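Alpha-1,6-mannanase (Bacteroides thetaiotaomicron, PDB 4V1S) probably hydrolyses alpha-1,6-linked mannan as an endo-acting family GH76 glycoside hydrolase of a gut symbiont. Local coordinates at residues A[80-85]-A[145-150]; A[114-119]-A[129-134]; A[181-186]-A[249-254]. One frame throughout, in Å; residues are numbered along the deposited sequence.

Contact 1: A[80-85]-A[145-150]; sequences FIWGNI and NGWTAI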
loop_
_atom_site.group_PDB
_atom_site.type_symbol
_atom_site.label_atom_id
_atom_site.label_comp_id
_atom_site.label_asym_id
_atom_site.label_seq_id
_atom_site.Cartn_x
_atom_site.Cartn_y
_atom_site.Cartn_z
ATOM N N PHE A 80 13.522 -7.062 1.800
ATOM C CA PHE A 80 12.527 -7.356 0.800
ATOM C C PHE A 80 11.942 -6.050 0.290
ATOM O O PHE A 80 12.033 -5.013 0.933
ATOM C CB PHE A 80 11.425 -8.226 1.376
ATOM C CG PHE A 80 11.889 -9.596 1.803
ATOM C CD1 PHE A 80 12.237 -10.547 0.868
ATOM C CD2 PHE A 80 11.957 -9.940 3.146
ATOM C CE1 PHE A 80 12.675 -11.795 1.240
ATOM C CE2 PHE A 80 12.372 -11.202 3.529
ATOM C CZ PHE A 80 12.729 -12.130 2.566
ATOM N N ILE A 81 11.353 -6.103 -0.894
ATOM C CA ILE A 81 10.901 -4.886 -1.543
ATOM C C ILE A 81 9.840 -4.133 -0.707
ATOM O O ILE A 81 9.798 -2.875 -0.699
ATOM C CB ILE A 81 10.432 -5.179 -2.990
ATOM C CG1 ILE A 81 10.351 -3.900 -3.799
ATOM C CG2 ILE A 81 9.099 -5.923 -3.014
ATOM C CD1 ILE A 81 10.077 -4.146 -5.270
ATOM N N TRP A 82 8.998 -4.885 0.008
ATOM C CA TRP A 82 7.784 -4.283 0.626
ATOM C C TRP A 82 8.086 -3.039 1.485
ATOM O O TRP A 82 7.457 -2.014 1.330
ATOM C CB TRP A 82 7.088 -5.357 1.473
ATOM C CG TRP A 82 5.709 -5.049 1.894
ATOM C CD1 TRP A 82 5.026 -3.886 1.767
ATOM C CD2 TRP A 82 4.859 -5.947 2.588
ATOM N NE1 TRP A 82 3.759 -4.014 2.309
ATOM C CE2 TRP A 82 3.637 -5.274 2.829
ATOM C CE3 TRP A 82 5.010 -7.258 3.044
ATOM C CZ2 TRP A 82 2.587 -5.867 3.499
ATOM C CZ3 TRP A 82 3.937 -7.863 3.674
ATOM C CH2 TRP A 82 2.757 -7.161 3.917
ATOM N N GLY A 83 9.042 -3.134 2.418
ATOM C CA GLY A 83 9.313 -1.999 3.305
ATOM C C GLY A 83 9.773 -0.772 2.560
ATOM O O GLY A 83 9.509 0.338 2.976
ATOM N N ASN A 84 10.468 -0.989 1.435
ATOM C CA ASN A 84 10.888 0.096 0.586
ATOM C C ASN A 84 9.746 0.772 -0.131
ATOM O O ASN A 84 9.844 1.951 -0.489
ATOM C CB ASN A 84 11.881 -0.410 -0.485
ATOM C CG ASN A 84 13.140 -0.973 0.135
ATOM O OD1 ASN A 84 14.058 -0.240 0.487
ATOM N ND2 ASN A 84 13.144 -2.261 0.352
ATOM N N ILE A 85 8.653 0.041 -0.350
ATOM C CA ILE A 85 7.461 0.638 -0.994
ATOM C C ILE A 85 6.858 1.702 -0.098
ATOM O O ILE A 85 6.419 2.768 -0.563
ATOM C CB ILE A 85 6.438 -0.458 -1.372
ATOM C CG1 ILE A 85 7.089 -1.479 -2.346
ATOM C CG2 ILE A 85 5.177 0.133 -1.967
ATOM C CD1 ILE A 85 6.196 -2.667 -2.664
ATOM N N ASN A 145 4.361 -6.080 -7.317
ATOM C CA ASN A 145 4.394 -5.226 -8.497
ATOM C C ASN A 145 3.272 -4.193 -8.525
ATOM O O ASN A 145 3.489 -3.065 -8.970
ATOM C CB ASN A 145 4.492 -6.048 -9.807
ATOM C CG ASN A 145 5.937 -6.428 -10.088
ATOM O OD1 ASN A 145 6.634 -5.736 -10.810
ATOM N ND2 ASN A 145 6.419 -7.469 -9.419
ATOM N N GLY A 146 2.089 -4.576 -8.050
ATOM C CA GLY A 146 0.953 -3.662 -7.944
ATOM C C GLY A 146 1.107 -2.608 -6.875
ATOM O O GLY A 146 0.858 -1.429 -7.109
ATOM N N TRP A 147 1.581 -3.015 -5.697
ATOM C CA TRP A 147 1.905 -2.045 -4.676
ATOM C C TRP A 147 2.869 -1.004 -5.177
ATOM O O TRP A 147 2.747 0.189 -4.886
ATOM C CB TRP A 147 2.578 -2.741 -3.484
ATOM C CG TRP A 147 1.771 -3.525 -2.453
ATOM C CD1 TRP A 147 1.295 -4.819 -2.541
ATOM C CD2 TRP A 147 1.492 -3.096 -1.119
ATOM N NE1 TRP A 147 0.721 -5.197 -1.350
ATOM C CE2 TRP A 147 0.840 -4.171 -0.454
ATOM C CE3 TRP A 147 1.740 -1.911 -0.410
ATOM C CZ2 TRP A 147 0.445 -4.096 0.897
ATOM C CZ3 TRP A 147 1.323 -1.833 0.918
ATOM C CH2 TRP A 147 0.695 -2.926 1.557
ATOM N N THR A 148 3.865 -1.472 -5.945
ATOM C CA THR A 148 4.921 -0.586 -6.445
ATOM C C THR A 148 4.371 0.329 -7.543
ATOM O O THR A 148 4.612 1.539 -7.518
ATOM C CB THR A 148 6.123 -1.389 -6.964
ATOM O OG1 THR A 148 6.625 -2.211 -5.898
ATOM C CG2 THR A 148 7.209 -0.500 -7.470
ATOM N N ALA A 149 3.569 -0.241 -8.460
ATOM C CA ALA A 149 2.946 0.537 -9.519
ATOM C C ALA A 149 2.135 1.716 -8.976
ATOM O O ALA A 149 2.194 2.800 -9.519
ATOM C CB ALA A 149 2.079 -0.358 -10.402
ATOM N N ILE A 150 1.395 1.497 -7.904
ATOM C CA ILE A 150 0.625 2.556 -7.244
ATOM C C ILE A 150 1.563 3.690 -6.871
ATOM O O ILE A 150 1.304 4.837 -7.211
ATOM C CB ILE A 150 -0.093 1.989 -6.006
ATOM C CG1 ILE A 150 -1.267 1.087 -6.420
ATOM C CG2 ILE A 150 -0.638 3.105 -5.137
ATOM C CD1 ILE A 150 -1.645 0.099 -5.317
#

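Contact 2: A[114-119]-A[129-134]; sequences DNYWHP and TLPTSA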
loop_
_atom_site.group_PDB
_atom_site.type_symbol
_atom_site.label_atom_id
_atom_site.label_comp_id
_atom_site.label_asym_id
_atom_site.label_seq_id
_atom_site.Cartn_x
_atom_site.Cartn_y
_atom_site.Cartn_z
ATOM N N ASP A 114 15.454 0.302 -8.753
ATOM C CA ASP A 114 16.085 -0.305 -9.943
ATOM C C ASP A 114 16.918 -1.589 -9.566
ATOM O O ASP A 114 17.072 -2.498 -10.382
ATOM C CB ASP A 114 16.965 0.719 -10.672
ATOM C CG ASP A 114 16.183 1.671 -11.633
ATOM O OD1 ASP A 114 14.985 1.427 -12.030
ATOM O OD2 ASP A 114 16.843 2.684 -12.019
ATOM N N ASN A 115 17.430 -1.641 -8.331
ATOM C CA ASN A 115 18.153 -2.830 -7.859
ATOM C C ASN A 115 17.265 -4.039 -7.814
ATOM O O ASN A 115 17.766 -5.154 -7.867
ATOM C CB ASN A 115 18.777 -2.626 -6.511
ATOM C CG ASN A 115 19.880 -1.591 -6.542
ATOM O OD1 ASN A 115 20.727 -1.590 -7.431
ATOM N ND2 ASN A 115 19.886 -0.715 -5.552
ATOM N N TYR A 116 15.962 -3.827 -7.643
ATOM C CA TYR A 116 14.977 -4.911 -7.600
ATOM C C TYR A 116 14.319 -5.216 -8.952
ATOM O O TYR A 116 13.497 -6.137 -9.050
ATOM C CB TYR A 116 13.885 -4.570 -6.585
ATOM C CG TYR A 116 14.350 -4.425 -5.139
ATOM C CD1 TYR A 116 15.035 -3.305 -4.707
ATOM C CD2 TYR A 116 14.116 -5.416 -4.210
ATOM C CE1 TYR A 116 15.423 -3.152 -3.402
ATOM C CE2 TYR A 116 14.488 -5.254 -2.886
ATOM C CZ TYR A 116 15.194 -4.162 -2.497
ATOM O OH TYR A 116 15.596 -4.050 -1.188
ATOM N N TRP A 117 14.610 -4.402 -9.974
ATOM C CA TRP A 117 13.964 -4.580 -11.280
ATOM C C TRP A 117 14.666 -5.640 -12.089
ATOM O O TRP A 117 15.888 -5.581 -12.282
ATOM C CB TRP A 117 14.008 -3.273 -12.038
ATOM C CG TRP A 117 13.408 -3.298 -13.412
ATOM C CD1 TRP A 117 14.072 -3.306 -14.586
ATOM C CD2 TRP A 117 12.013 -3.321 -13.730
ATOM N NE1 TRP A 117 13.195 -3.274 -15.629
ATOM C CE2 TRP A 117 11.919 -3.312 -15.138
ATOM C CE3 TRP A 117 10.823 -3.364 -12.961
ATOM C CZ2 TRP A 117 10.707 -3.264 -15.807
ATOM C CZ3 TRP A 117 9.634 -3.346 -13.635
ATOM C CH2 TRP A 117 9.585 -3.319 -15.060
ATOM N N HIS A 118 13.872 -6.564 -12.623
ATOM C CA HIS A 118 14.373 -7.535 -13.571
ATOM C C HIS A 118 13.872 -7.200 -14.963
ATOM O O HIS A 118 12.689 -7.193 -15.181
ATOM C CB HIS A 118 13.977 -8.963 -13.189
ATOM C CG HIS A 118 14.885 -10.003 -13.758
ATOM N ND1 HIS A 118 15.030 -10.211 -15.115
ATOM C CD2 HIS A 118 15.714 -10.887 -13.155
ATOM C CE1 HIS A 118 15.912 -11.167 -15.322
ATOM N NE2 HIS A 118 16.325 -11.611 -14.149
ATOM N N PRO A 119 14.792 -6.959 -15.919
ATOM C CA PRO A 119 14.354 -6.483 -17.256
ATOM C C PRO A 119 13.783 -7.577 -18.144
ATOM O O PRO A 119 13.154 -7.277 -19.129
ATOM C CB PRO A 119 15.633 -5.958 -17.880
ATOM C CG PRO A 119 16.717 -6.729 -17.214
ATOM C CD PRO A 119 16.254 -6.964 -15.801
ATOM N N THR A 129 11.297 -9.621 -5.356
ATOM C CA THR A 129 11.153 -9.415 -3.945
ATOM C C THR A 129 12.482 -8.999 -3.291
ATOM O O THR A 129 12.495 -8.307 -2.274
ATOM C CB THR A 129 10.577 -10.657 -3.259
ATOM O OG1 THR A 129 9.979 -10.272 -2.018
ATOM C CG2 THR A 129 11.598 -11.762 -3.105
ATOM N N LEU A 130 13.586 -9.411 -3.894
ATOM C CA LEU A 130 14.925 -9.037 -3.453
ATOM C C LEU A 130 15.726 -8.484 -4.632
ATOM O O LEU A 130 15.348 -8.653 -5.785
ATOM C CB LEU A 130 15.625 -10.271 -2.874
ATOM C CG LEU A 130 15.198 -10.733 -1.475
ATOM C CD1 LEU A 130 15.679 -12.141 -1.184
ATOM C CD2 LEU A 130 15.673 -9.765 -0.395
ATOM N N PRO A 131 16.859 -7.819 -4.350
ATOM C CA PRO A 131 17.665 -7.334 -5.442
ATOM C C PRO A 131 18.006 -8.423 -6.440
ATOM O O PRO A 131 18.268 -9.568 -6.062
ATOM C CB PRO A 131 18.907 -6.800 -4.740
ATOM C CG PRO A 131 18.350 -6.272 -3.441
ATOM C CD PRO A 131 17.343 -7.341 -3.051
ATOM N N THR A 132 17.999 -8.039 -7.708
ATOM C CA THR A 132 18.212 -8.974 -8.801
ATOM C C THR A 132 18.873 -8.229 -9.953
ATOM O O THR A 132 19.176 -7.045 -9.863
ATOM C CB THR A 132 16.861 -9.616 -9.222
ATOM O OG1 THR A 132 17.076 -10.769 -10.043
ATOM C CG2 THR A 132 15.968 -8.624 -9.923
ATOM N N SER A 133 19.162 -8.965 -11.003
ATOM C CA SER A 133 19.702 -8.396 -12.239
ATOM C C SER A 133 19.416 -9.350 -13.372
ATOM O O SER A 133 18.991 -10.493 -13.165
ATOM C CB SER A 133 21.208 -8.145 -12.112
ATOM O OG SER A 133 21.910 -9.332 -11.806
ATOM N N ALA A 134 19.687 -8.879 -14.587
ATOM C CA ALA A 134 19.308 -9.606 -15.802
ATOM C C ALA A 134 19.789 -11.046 -15.907
ATOM O O ALA A 134 19.165 -11.853 -16.625
ATOM C CB ALA A 134 19.790 -8.857 -17.015
#

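Contact 3: A[181-186]-A[249-254]; sequences NVLGGG and DAKMVA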
loop_
_atom_site.group_PDB
_atom_site.type_symbol
_atom_site.label_atom_id
_atom_site.label_comp_id
_atom_site.label_asym_id
_atom_site.label_seq_id
_atom_site.Cartn_x
_atom_site.Cartn_y
_atom_site.Cartn_z
ATOM N N ASN A 181 -7.575 -17.253 -17.057
ATOM C CA ASN A 181 -8.895 -17.828 -16.779
ATOM C C ASN A 181 -8.928 -19.057 -15.873
ATOM O O ASN A 181 -9.962 -19.682 -15.721
ATOM C CB ASN A 181 -9.656 -18.044 -18.088
ATOM C CG ASN A 181 -10.354 -16.787 -18.543
ATOM O OD1 ASN A 181 -10.257 -16.368 -19.710
ATOM N ND2 ASN A 181 -11.069 -16.168 -17.621
ATOM N N VAL A 182 -7.802 -19.383 -15.242
ATOM C CA VAL A 182 -7.802 -20.389 -14.162
ATOM C C VAL A 182 -8.673 -19.795 -13.067
ATOM O O VAL A 182 -8.568 -18.608 -12.763
ATOM C CB VAL A 182 -6.361 -20.711 -13.744
ATOM C CG1 VAL A 182 -6.306 -21.602 -12.509
ATOM C CG2 VAL A 182 -5.630 -21.371 -14.927
ATOM N N LEU A 183 -9.582 -20.608 -12.532
ATOM C CA LEU A 183 -10.622 -20.142 -11.600
ATOM C C LEU A 183 -11.579 -19.105 -12.187
ATOM O O LEU A 183 -12.349 -18.484 -11.443
ATOM C CB LEU A 183 -10.004 -19.600 -10.292
ATOM C CG LEU A 183 -9.218 -20.624 -9.470
ATOM C CD1 LEU A 183 -8.663 -19.989 -8.205
ATOM C CD2 LEU A 183 -10.050 -21.843 -9.110
ATOM N N GLY A 184 -11.545 -18.915 -13.505
ATOM C CA GLY A 184 -12.431 -17.979 -14.170
ATOM C C GLY A 184 -11.961 -16.542 -14.205
ATOM O O GLY A 184 -12.669 -15.672 -14.692
ATOM N N GLY A 185 -10.737 -16.307 -13.743
ATOM C CA GLY A 185 -10.209 -14.960 -13.642
ATOM C C GLY A 185 -9.308 -14.828 -12.439
ATOM O O GLY A 185 -8.919 -15.807 -11.828
ATOM N N GLY A 186 -8.972 -13.590 -12.095
ATOM C CA GLY A 186 -8.128 -13.346 -10.933
ATOM C C GLY A 186 -6.657 -13.546 -11.231
ATOM O O GLY A 186 -6.265 -13.976 -12.332
ATOM N N ASP A 249 -9.404 -13.923 1.727
ATOM C CA ASP A 249 -7.992 -13.757 1.370
ATOM C C ASP A 249 -7.601 -14.304 -0.003
ATOM O O ASP A 249 -6.899 -13.641 -0.754
ATOM C CB ASP A 249 -7.070 -14.389 2.418
ATOM C CG ASP A 249 -5.639 -13.918 2.272
ATOM O OD1 ASP A 249 -5.437 -12.718 2.380
ATOM O OD2 ASP A 249 -4.730 -14.741 2.058
ATOM N N ALA A 250 -8.053 -15.512 -0.331
ATOM C CA ALA A 250 -7.537 -16.195 -1.510
ATOM C C ALA A 250 -8.417 -17.374 -1.865
ATOM O O ALA A 250 -9.191 -17.851 -1.034
ATOM C CB ALA A 250 -6.122 -16.672 -1.261
ATOM N N LYS A 251 -8.290 -17.818 -3.107
ATOM C CA LYS A 251 -8.982 -19.003 -3.599
ATOM C C LYS A 251 -7.926 -19.963 -4.157
ATOM O O LYS A 251 -7.074 -19.569 -4.945
ATOM C CB LYS A 251 -10.015 -18.633 -4.655
ATOM C CG LYS A 251 -10.925 -19.765 -5.072
ATOM C CD LYS A 251 -12.072 -19.208 -5.882
ATOM C CE LYS A 251 -12.987 -20.268 -6.442
ATOM N NZ LYS A 251 -14.095 -20.493 -5.506
ATOM N N MET A 252 -7.988 -21.215 -3.696
ATOM C CA MET A 252 -7.014 -22.247 -4.064
ATOM C C MET A 252 -7.331 -22.806 -5.438
ATOM O O MET A 252 -8.474 -23.106 -5.757
ATOM C CB MET A 252 -7.020 -23.396 -3.057
ATOM C CG MET A 252 -6.746 -22.988 -1.619
ATOM S SD MET A 252 -5.150 -22.168 -1.401
ATOM C CE MET A 252 -5.670 -20.530 -0.924
ATOM N N VAL A 253 -6.307 -22.932 -6.263
ATOM C CA VAL A 253 -6.511 -23.411 -7.625
ATOM C C VAL A 253 -6.886 -24.895 -7.686
ATOM O O VAL A 253 -7.705 -25.294 -8.514
ATOM C CB VAL A 253 -5.271 -23.102 -8.482
ATOM C CG1 VAL A 253 -5.261 -23.902 -9.774
ATOM C CG2 VAL A 253 -5.204 -21.611 -8.763
ATOM N N ALA A 254 -6.331 -25.697 -6.786
ATOM C CA ALA A 254 -6.527 -27.148 -6.822
ATOM C C ALA A 254 -7.995 -27.534 -6.685
ATOM O O ALA A 254 -8.504 -28.378 -7.430
ATOM C CB ALA A 254 -5.719 -27.807 -5.721
#

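Contact 1: A[80-85]-A[145-150]
W82 brings the edge of its indole against the face of W147, an edge-to-face aromatic pair between two nearly parallel helices in the (alpha/alpha)6 barrel expected of family GH76. The five-membered ring of W82 sits 4.5 Å, centroid to centroid, from the six-membered ring of W147, with the planes at 63°. NE1 of W82 leads the approach, standing over the W147 face but offset toward the rim, with its closest partner, CH2 of W147, at 3.3 Å. With CG anti to the backbone N (chi1 -166°), the W82 ring swings off its helix toward W147.

One helical turn on, I85 packs between the helices. Its CD1 lies 3.7 Å from CB of W147 and also meets the hydroxyl OG1 of T148, while I81 reaches that same OG1 with its own CD1. The hydroxyl itself is hydrogen-bonded to the backbone O of E144, one turn back.

Farther out, Y314 meets the W82 ring and F269 meets W147 edge-to-face, extending the aromatic cluster. NE1 of W147 hydrogen-bonds a glycerol, probably from the crystallisation liquor, which may nevertheless mark a pocket. The axes of the helical segments 81-85 and 145-150 approach to 10.1 Å at 21°, a spacing bridged almost wholly by side chains; no hydrogen bond crosses between the two segments. Y89, farther along helix 81-97, hydrogen-bonds through OH to the carbonyl O of W147, the same oxygen that CG2 of I85 approaches to 3.8 Å.

Contact 2: A[114-119]-A[129-134]
N115 hands its carbonyl to T132 at the base of a beta-hairpin: segment 114-119 runs into the first strand, 117-121, and segment 129-134 follows the second, 124-127. The bond from T132 N to N115 O is 2.9 Å long and nearly straight (164° at the hydrogen). CA of P131 approaches the same oxygen in a CH...O contact. A type I turn from D114 to W117 leads the chain from helix 99-114 into the hairpin.

Y116 lays its ring alongside P131: CG of the proline stands over one face, 4.1 Å from the ring centroid in a CH-pi contact, while CD of P131 comes within 3.5 Å of Y116 CE2. The carbonyl O of T129 meets the ring at its edge. Beyond this, OH is tied to S79 O, which fixes the far end of the side chain.

W117 turns its side chain to the other side, where K167 makes a cation-pi contact with it. H118 comes back to the second segment, its CG anti to the backbone N (chi1 -156°), which brings the imidazole to the backbone between S133 and A134; that backbone passes over the ring face. Both ring nitrogens are fixed, ND1 by the amide N of N120 and NE2 by K136 O. The 3.1 Å approach of NE2 to S133 O has too poor an angle to count as a bond. CG2 of T132 packs on CB of H118, and OG1 of T132 sits at the ring edge, 3.4 Å from CD2.

P119 ends the walk, its CG resting 3.7 Å from CB of A134.

Contact 3: A[181-186]-A[249-254]
V182 and L183 carry the apolar side of this surface contact, both packing on V253. CG1 of V182 meets CG1 of V253 at 3.7 Å, the two valines crossing at about a right angle. L183 comes in obliquely beside them: its CD1 lies 3.9 Å from CG2 of V253 and as far from CG of K251, so this one methyl slots between the valine and the aliphatic part of the lysine. A chi2 of 180° extends CD1 toward K251 and V253, while CD2 branches off toward O of M252.

The same methyls thus also lie against backbone oxygens, CD1 being 3.7 Å from O of K251. Strand 246-252, which offers these groups, belongs to a small antiparallel sheet with 199-201, 240-241 and 258-259, and a classic beta bulge at D249 and A250, both facing N259, interrupts it just upstream.

Hydrogen bonding shapes each side separately, since none crosses between the segments. In the loop, G184 N bonds to N181 O, turning the chain at V182 and L183, the latter with its backbone in the left-handed conformation (phi 61°). K200 links the two sides indirectly: NZ is hydrogen-bonded to the carbonyls of V182, G185 and G186, while its backbone pairs with K251 in the sheet. The K251 side chain bends at its last torsion, chi4 93°, where NZ hydrogen-bonds to O of G256.

Overall arrangement
Contacts 1 and 2 are neighbours, their centres 13 Å apart, and they touch: I81 N lies 2.8 Å from T129 O, a probable hydrogen bond joining the start of helix 81-97 to the loop after strand 124-127. Along the chain, contact 2 falls wholly between the two segments of contact 1, so the hairpin is part of the connection from helix 99-114 to helix 142-159. Contact 3 follows later, centred 23 Å from contact 1 and 28 Å from contact 2, touching neither. Contact 1 lies in the helical barrel, about 7 Å from the centre of the chain, whereas contacts 2 and 3 join peripheral hairpin, loop and sheet elements, with centres about 20 and 22 Å from the chain centre.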